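Porin B (Pseudomonas putida, PDB 4GEY) forms a beta-barrel channel in the outer membrane that probably serves the selective uptake of sugars such as glucose. Local coordinates at residues C163-L168 with E393-F398. The protein carries 2 engineered substitutions. Numbering follows the deposited sequence.
Sequences CDFQNL and ELYYGF. With C8E ((hydroxyethyloxy)tri(ethyloxy)octane), chain D; C8E ((hydroxyethyloxy)tri(ethyloxy)octane), chain E.
The carboxylate of Glu393 grips two successive backbone N-H groups of the loop 163-168. OE2 of Glu393 takes the amide N of Gln166 at 2.7 Å through its syn lone pair, and the bond is nearly straight. OE1 of Glu393 receives the N of Asn167, also at 2.7 Å, on its syn side but 21° out of the carboxylate plane. A weak, bent second bond runs from Gln166 N to OE1. Both oxygens are therefore held, which fixes the rotation of the carboxylate. The extended chain, CG anti to the backbone N (chi1 -179°), carries the carboxylate across to the loop. With an alanine in place of Glu393, the N-H groups of Gln166 and Asn167 would probably lose their acceptor, and a gap would open at the edge of the Phe165 ring.

The carboxylate carbon of Glu393 lies at that edge, near the ring plane, with CD 3.4 Å from Phe165 CD2. Tyr395 meets one face of the Phe165 ring in a T-shaped stack, edge first. Its CE2 stands over the ring centre, and the planes are 76° apart. The Tyr395 hydroxyl is hydrogen-bonded to OD2 of Asp347, with CB of Asp164 3.6 Å from OH.

Farther out, the side-chain amide of Asn167 bonds Gln411 and Asn391 through ND2 and Ser117 through OD1. NE2 of Gln166 bonds the carbonyls of Val52 and Val119. Lys431 binds the carbonyls of Cys163 and Phe165. The backbone of Gln166 bonds Glu121 of the glucose pocket, consistent with an inward-folded loop that helps shape the channel. Leu394 and Tyr396 instead meet detergent chains on the membrane face. The loop, between strand 145-149 and helix 175-178, thus packs against strand 388-399, with strands 404-414, 425-435 and 42-57 continuing the wall.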
ATOM      1  N   CYS A 163       4.423  -5.060  -4.338  1.00 25.76           N
ATOM      2  CA  CYS A 163       3.207  -5.662  -3.817  1.00 30.83           C
ATOM      3  C   CYS A 163       3.094  -7.124  -4.221  1.00 29.29           C
ATOM      4  O   CYS A 163       2.155  -7.521  -4.919  1.00 20.46           O
ATOM      5  CB  CYS A 163       1.977  -4.896  -4.296  1.00 20.07           C
ATOM      6  SG  CYS A 163       0.485  -5.339  -3.399  1.00 41.97           S
ATOM      7  N   ASP A 164       4.054  -7.920  -3.770  1.00 21.49           N
ATOM      8  CA  ASP A 164       4.020  -9.345  -4.043  1.00 20.73           C
ATOM      9  C   ASP A 164       3.369 -10.120  -2.896  1.00 32.75           C
ATOM     10  O   ASP A 164       2.677 -11.119  -3.141  1.00 33.43           O
ATOM     11  CB  ASP A 164       5.411  -9.876  -4.375  1.00 21.13           C
ATOM     12  CG  ASP A 164       5.861  -9.481  -5.769  1.00 37.31           C
ATOM     13  OD1 ASP A 164       4.981  -9.300  -6.643  1.00 33.71           O
ATOM     14  OD2 ASP A 164       7.090  -9.348  -5.991  1.00 35.84           O
ATOM     15  N   PHE A 165       3.577  -9.658  -1.658  1.00 27.97           N
ATOM     16  CA  PHE A 165       2.962 -10.280  -0.484  1.00 22.10           C
ATOM     17  C   PHE A 165       1.439 -10.104  -0.556  1.00 27.05           C
ATOM     18  O   PHE A 165       0.948  -9.259  -1.288  1.00 26.68           O
ATOM     19  CB  PHE A 165       3.504  -9.676   0.819  1.00 29.80           C
ATOM     20  CG  PHE A 165       4.899 -10.126   1.177  1.00 32.56           C
ATOM     21  CD1 PHE A 165       6.015  -9.470   0.660  1.00 26.52           C
ATOM     22  CD2 PHE A 165       5.098 -11.191   2.053  1.00 29.75           C
ATOM     23  CE1 PHE A 165       7.299  -9.880   0.989  1.00 21.73           C
ATOM     24  CE2 PHE A 165       6.386 -11.615   2.388  1.00 27.65           C
ATOM     25  CZ  PHE A 165       7.485 -10.959   1.860  1.00 28.11           C
ATOM     26  N   GLN A 166       0.686 -10.910   0.180  1.00 27.17           N
ATOM     27  CA  GLN A 166      -0.755 -10.739   0.198  1.00 24.13           C
ATOM     28  C   GLN A 166      -1.160  -9.799   1.332  1.00 32.62           C
ATOM     29  O   GLN A 166      -2.130  -9.037   1.223  1.00 19.63           O
ATOM     30  CB  GLN A 166      -1.464 -12.084   0.345  1.00 20.36           C
ATOM     31  CG  GLN A 166      -2.986 -11.973   0.270  1.00 20.43           C
ATOM     32  CD  GLN A 166      -3.659 -13.289  -0.059  1.00 23.60           C
ATOM     33  OE1 GLN A 166      -3.257 -13.996  -0.988  1.00 28.72           O
ATOM     34  NE2 GLN A 166      -4.684 -13.633   0.709  1.00 26.46           N
ATOM     35  N   ASN A 167      -0.405  -9.870   2.424  1.00 19.64           N
ATOM     36  CA  ASN A 167      -0.677  -9.072   3.601  1.00 20.45           C
ATOM     37  C   ASN A 167      -0.301  -7.596   3.387  1.00 24.11           C
ATOM     38  O   ASN A 167       0.795  -7.287   2.932  1.00 25.13           O
ATOM     39  CB  ASN A 167       0.092  -9.648   4.777  1.00 21.89           C
ATOM     40  CG  ASN A 167      -0.334  -9.059   6.096  1.00 21.54           C
ATOM     41  OD1 ASN A 167      -0.012  -7.913   6.417  1.00 24.54           O
ATOM     42  ND2 ASN A 167      -1.043  -9.846   6.882  1.00 20.37           N
ATOM     43  N   LEU A 168      -1.220  -6.699   3.734  1.00 26.87           N
ATOM     44  CA  LEU A 168      -1.066  -5.264   3.494  1.00 24.11           C
ATOM     45  C   LEU A 168       0.232  -4.717   4.035  1.00 24.66           C
ATOM     46  O   LEU A 168       0.847  -3.873   3.403  1.00 33.74           O
ATOM     47  CB  LEU A 168      -2.225  -4.474   4.112  1.00 28.58           C
ATOM     48  CG  LEU A 168      -2.944  -3.430   3.254  1.00 32.18           C
ATOM     49  CD1 LEU A 168      -3.622  -2.409   4.147  1.00 29.02           C
ATOM     50  CD2 LEU A 168      -2.031  -2.764   2.249  1.00 32.99           C
ATOM     51  N   GLU A 393       4.061 -13.012   7.044  1.00 31.46           N
ATOM     52  CA  GLU A 393       3.701 -13.806   5.880  1.00 22.84           C
ATOM     53  C   GLU A 393       4.884 -14.626   5.377  1.00 21.71           C
ATOM     54  O   GLU A 393       6.022 -14.159   5.323  1.00 29.39           O
ATOM     55  CB  GLU A 393       3.153 -12.900   4.769  1.00 25.16           C
ATOM     56  CG  GLU A 393       2.709 -13.625   3.486  1.00 28.02           C
ATOM     57  CD  GLU A 393       2.054 -12.683   2.459  1.00 28.05           C
ATOM     58  OE1 GLU A 393       1.587 -11.590   2.860  1.00 28.39           O
ATOM     59  OE2 GLU A 393       2.009 -13.028   1.253  1.00 30.08           O
ATOM     60  N   LEU A 394       4.616 -15.871   5.029  1.00 29.56           N
ATOM     61  CA  LEU A 394       5.581 -16.668   4.292  1.00 31.96           C
ATOM     62  C   LEU A 394       4.890 -17.099   2.999  1.00 38.92           C
ATOM     63  O   LEU A 394       3.764 -17.608   3.038  1.00 32.06           O
ATOM     64  CB  LEU A 394       6.013 -17.874   5.115  1.00 25.15           C
ATOM     65  CG  LEU A 394       6.633 -19.026   4.332  1.00 27.24           C
ATOM     66  CD1 LEU A 394       7.956 -18.584   3.733  1.00 24.46           C
ATOM     67  CD2 LEU A 394       6.787 -20.291   5.203  1.00 25.11           C
ATOM     68  N   TYR A 395       5.533 -16.868   1.857  1.00 22.85           N
ATOM     69  CA  TYR A 395       4.912 -17.243   0.595  1.00 27.28           C
ATOM     70  C   TYR A 395       5.853 -17.965  -0.358  1.00 29.54           C
ATOM     71  O   TYR A 395       7.069 -17.959  -0.174  1.00 26.68           O
ATOM     72  CB  TYR A 395       4.238 -16.036  -0.086  1.00 28.06           C
ATOM     73  CG  TYR A 395       5.157 -15.027  -0.780  1.00 27.65           C
ATOM     74  CD1 TYR A 395       5.831 -15.352  -1.950  1.00 29.64           C
ATOM     75  CD2 TYR A 395       5.292 -13.737  -0.301  1.00 29.61           C
ATOM     76  CE1 TYR A 395       6.631 -14.458  -2.585  1.00 29.20           C
ATOM     77  CE2 TYR A 395       6.099 -12.817  -0.943  1.00 32.82           C
ATOM     78  CZ  TYR A 395       6.769 -13.188  -2.086  1.00 34.59           C
ATOM     79  OH  TYR A 395       7.589 -12.298  -2.752  1.00 36.91           O
ATOM     80  N   TYR A 396       5.270 -18.579  -1.385  1.00 30.80           N
ATOM     81  CA  TYR A 396       6.042 -19.188  -2.468  1.00 32.96           C
ATOM     82  C   TYR A 396       5.396 -18.780  -3.795  1.00 33.98           C
ATOM     83  O   TYR A 396       4.215 -19.037  -4.020  1.00 32.63           O
ATOM     84  CB  TYR A 396       6.103 -20.722  -2.338  1.00 25.76           C
ATOM     85  CG  TYR A 396       7.017 -21.348  -3.371  1.00 35.51           C
ATOM     86  CD1 TYR A 396       6.620 -21.463  -4.703  1.00 35.07           C
ATOM     87  CD2 TYR A 396       8.296 -21.799  -3.029  1.00 39.56           C
ATOM     88  CE1 TYR A 396       7.468 -22.007  -5.664  1.00 37.75           C
ATOM     89  CE2 TYR A 396       9.151 -22.352  -3.986  1.00 28.25           C
ATOM     90  CZ  TYR A 396       8.727 -22.444  -5.297  1.00 33.16           C
ATOM     91  OH  TYR A 396       9.540 -22.973  -6.259  1.00 35.09           O
ATOM     92  N   GLY A 397       6.170 -18.156  -4.675  1.00 32.70           N
ATOM     93  CA  GLY A 397       5.637 -17.706  -5.949  1.00 29.70           C
ATOM     94  C   GLY A 397       5.996 -18.630  -7.097  1.00 37.55           C
ATOM     95  O   GLY A 397       7.170 -18.735  -7.444  1.00 36.84           O
ATOM     96  N   PHE A 398       5.010 -19.313  -7.683  1.00 34.85           N
ATOM     97  CA  PHE A 398       5.286 -20.113  -8.875  1.00 35.23           C
ATOM     98  C   PHE A 398       5.231 -19.195 -10.073  1.00 35.89           C
ATOM     99  O   PHE A 398       4.234 -18.502 -10.294  1.00 46.15           O
ATOM    100  CB  PHE A 398       4.276 -21.248  -9.093  1.00 38.57           C
ATOM    101  CG  PHE A 398       4.197 -22.232  -7.964  1.00 45.08           C
ATOM    102  CD1 PHE A 398       5.014 -23.352  -7.943  1.00 43.95           C
ATOM    103  CD2 PHE A 398       3.275 -22.055  -6.928  1.00 46.63           C
ATOM    104  CE1 PHE A 398       4.924 -24.278  -6.895  1.00 46.01           C
ATOM    105  CE2 PHE A 398       3.178 -22.974  -5.884  1.00 42.96           C
ATOM    106  CZ  PHE A 398       4.001 -24.083  -5.868  1.00 45.36           C
TER
HETATM  107  C1  C8E D 503      -2.569 -21.927  -0.004  1.00 50.21           C
HETATM  108  C2  C8E D 503      -2.257 -22.066   1.483  1.00 52.18           C
HETATM  109  C3  C8E D 503      -1.076 -23.007   1.703  1.00 57.97           C
HETATM  110  C4  C8E D 503       0.050 -22.270   2.423  1.00 62.28           C
HETATM  111  C5  C8E D 503       1.224 -21.935   1.495  1.00 67.24           C
HETATM  112  C6  C8E D 503       2.575 -22.397   2.046  1.00 63.75           C
HETATM  113  C7  C8E D 503       3.713 -21.457   1.651  1.00 59.25           C
HETATM  114  C8  C8E D 503       4.931 -21.680   2.541  1.00 65.65           C
HETATM  115  O9  C8E D 503       5.919 -22.497   1.927  1.00 75.09           O
HETATM  116  C10 C8E D 503       7.183 -21.870   1.760  1.00 73.44           C
HETATM  117  C11 C8E D 503       8.338 -22.877   1.884  1.00 74.09           C
HETATM  118  O12 C8E D 503       8.228 -23.979   0.992  1.00 80.75           O
HETATM  119  C13 C8E D 503       9.493 -24.418   0.500  1.00 79.97           C
HETATM  120  C14 C8E D 503       9.378 -25.156  -0.844  1.00 77.89           C
HETATM  121  O15 C8E D 503      10.429 -26.096  -1.017  1.00 79.32           O
HETATM  122  C16 C8E D 503      11.154 -25.929  -2.225  1.00 78.53           C
HETATM  123  C17 C8E D 503      11.056 -27.150  -3.144  1.00 79.99           C
HETATM  124  O18 C8E D 503      11.788 -26.936  -4.345  1.00 77.81           O
HETATM  125  C19 C8E D 503      12.882 -27.812  -4.552  1.00 70.24           C
HETATM  126  C20 C8E D 503      13.110 -27.964  -6.055  1.00 65.88           C
HETATM  127  O21 C8E D 503      13.499 -29.276  -6.399  1.00 66.45           O
HETATM  128  C10 C8E E 504      10.857 -29.782  -8.054  1.00 73.84           C
HETATM  129  C11 C8E E 504       9.487 -29.228  -8.439  1.00 76.38           C
HETATM  130  O12 C8E E 504       9.237 -27.992  -7.803  1.00 79.59           O
HETATM  131  C13 C8E E 504       9.108 -28.109  -6.398  1.00 85.74           C
HETATM  132  C14 C8E E 504       7.819 -27.452  -5.903  1.00 86.31           C
HETATM  133  O15 C8E E 504       8.146 -26.396  -5.022  1.00 88.40           O
HETATM  134  C16 C8E E 504       7.563 -26.511  -3.737  1.00 87.88           C
HETATM  135  C17 C8E E 504       6.087 -26.104  -3.732  1.00 81.30           C
HETATM  136  O18 C8E E 504       5.756 -25.537  -2.477  1.00 71.09           O
HETATM  137  C19 C8E E 504       4.670 -24.640  -2.534  1.00 66.28           C
HETATM  138  C20 C8E E 504       3.866 -24.743  -1.244  1.00 67.27           C
HETATM  139  O21 C8E E 504       2.602 -25.308  -1.508  1.00 66.61           O